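Local coordinates for protein profilin-1A (Acanthamoeba castellanii, PDB 1ACF) that binds monomeric actin one to one and phosphatidylinositol 4,5-bisphosphate, holding back actin polymerisation at high concentration and promoting it at low concentration, at residues V113-L116 against A117-L120. Sequence-based numbering, arbitrary orientation.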
loop_
_atom_site.group_PDB
_atom_site.type_symbol
_atom_site.label_atom_id
_atom_site.label_comp_id
_atom_site.label_asym_id
_atom_site.label_seq_id
_atom_site.Cartn_x
_atom_site.Cartn_y
_atom_site.Cartn_z
ATOM N N VAL A 113 -5.767 -5.585 -3.960
ATOM C CA VAL A 113 -4.842 -4.481 -4.258
ATOM C C VAL A 113 -4.064 -4.753 -5.573
ATOM O O VAL A 113 -4.065 -3.863 -6.423
ATOM C CB VAL A 113 -3.873 -4.146 -3.119
ATOM C CG1 VAL A 113 -3.074 -2.870 -3.388
ATOM C CG2 VAL A 113 -4.552 -4.078 -1.750
ATOM N N GLU A 114 -3.534 -5.934 -5.715
ATOM C CA GLU A 114 -2.827 -6.484 -6.844
ATOM C C GLU A 114 -3.681 -6.425 -8.107
ATOM O O GLU A 114 -3.231 -5.954 -9.172
ATOM C CB GLU A 114 -2.357 -7.914 -6.612
ATOM C CG GLU A 114 -1.213 -8.140 -5.617
ATOM C CD GLU A 114 0.144 -7.683 -5.973
ATOM O OE1 GLU A 114 0.218 -7.240 -7.146
ATOM O OE2 GLU A 114 1.184 -7.694 -5.307
ATOM N N LYS A 115 -4.959 -6.745 -8.040
ATOM C CA LYS A 115 -5.861 -6.641 -9.187
ATOM C C LYS A 115 -6.184 -5.196 -9.534
ATOM O O LYS A 115 -6.378 -4.943 -10.745
ATOM C CB LYS A 115 -7.177 -7.354 -8.964
ATOM C CG LYS A 115 -7.193 -8.750 -9.480
ATOM C CD LYS A 115 -5.823 -9.345 -9.663
ATOM C CE LYS A 115 -6.053 -10.691 -10.377
ATOM N NZ LYS A 115 -4.858 -11.568 -10.288
ATOM N N LEU A 116 -6.319 -4.284 -8.575
ATOM C CA LEU A 116 -6.616 -2.878 -8.841
ATOM C C LEU A 116 -5.346 -2.243 -9.498
ATOM O O LEU A 116 -5.503 -1.268 -10.198
ATOM C CB LEU A 116 -6.920 -2.036 -7.590
ATOM C CG LEU A 116 -8.011 -1.017 -7.534
ATOM C CD1 LEU A 116 -7.707 0.269 -6.764
ATOM C CD2 LEU A 116 -8.587 -0.681 -8.868
ATOM N N ALA A 117 -4.194 -2.758 -9.127
ATOM C CA ALA A 117 -2.901 -2.271 -9.677
ATOM C C ALA A 117 -2.902 -2.624 -11.197
ATOM O O ALA A 117 -2.661 -1.696 -11.975
ATOM C CB ALA A 117 -1.759 -2.843 -8.975
ATOM N N ASP A 118 -3.180 -3.878 -11.493
ATOM C CA ASP A 118 -3.295 -4.398 -12.839
ATOM C C ASP A 118 -4.259 -3.554 -13.667
ATOM O O ASP A 118 -3.953 -3.210 -14.827
ATOM C CB ASP A 118 -3.734 -5.872 -12.931
ATOM C CG ASP A 118 -2.588 -6.822 -12.622
ATOM O OD1 ASP A 118 -1.419 -6.418 -12.561
ATOM O OD2 ASP A 118 -2.898 -8.023 -12.398
ATOM N N TYR A 119 -5.418 -3.252 -13.099
ATOM C CA TYR A 119 -6.407 -2.428 -13.841
ATOM C C TYR A 119 -5.903 -1.017 -14.057
ATOM O O TYR A 119 -6.141 -0.424 -15.132
ATOM C CB TYR A 119 -7.756 -2.565 -13.152
ATOM C CG TYR A 119 -8.822 -1.589 -13.529
ATOM C CD1 TYR A 119 -8.821 -0.291 -13.107
ATOM C CD2 TYR A 119 -9.865 -2.010 -14.379
ATOM C CE1 TYR A 119 -9.840 0.590 -13.459
ATOM C CE2 TYR A 119 -10.853 -1.157 -14.787
ATOM C CZ TYR A 119 -10.830 0.139 -14.320
ATOM O OH TYR A 119 -11.806 1.046 -14.717
ATOM N N LEU A 120 -5.198 -0.462 -13.072
ATOM C CA LEU A 120 -4.695 0.888 -13.134
ATOM C C LEU A 120 -3.518 1.053 -14.124
ATOM O O LEU A 120 -3.429 2.099 -14.731
ATOM C CB LEU A 120 -4.471 1.508 -11.789
ATOM C CG LEU A 120 -5.664 1.859 -10.886
ATOM C CD1 LEU A 120 -5.093 2.283 -9.536
ATOM C CD2 LEU A 120 -6.539 2.888 -11.552
#
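The carbonyl oxygen of V113 accepts the backbone N-H of A117, with N and O 2.9 Å apart, the first of four i to i+4 hydrogen bonds within residues 113-120. In the next, N of D118 lies 3.1 Å from O of E114, with an N-H...O angle of 169°. N-H of Y119 to O of K115 follows, and the fourth joins N of L120 to O of L116 at 3.0 Å. The same L116 oxygen is met by the side chain of L120: with CG of L120 anti to its own carbonyl carbon (chi1 -69°), that CG comes to 3.2 Å from O of L116. Methyl contacts in this turn are looser: CD1 of L116 is 4.3 Å from CD1 of L120, while CD2 of L116 approaches the Y119 ring obliquely. K115 and D118 are near but form no salt bridge, NZ to OD2 measuring 4.6 Å; instead OD1 of D118 and OE1 of E114 both form salt bridges with R75, whose positive charge probably offsets the two nearby carboxylates, while OE2 of E114 is hydrogen-bonded to the hydroxyls of S76 and Y78. V113 and A117 pack on V89 and L96 of the sheet, whereas L116 and L120 also touch helix 2-11. The evidence describes regular alpha-helix in the C-terminal helix 106-121 of the profilin fold, packed against the antiparallel sheet and the N-terminal helix and carrying the actin-binding site residue K115.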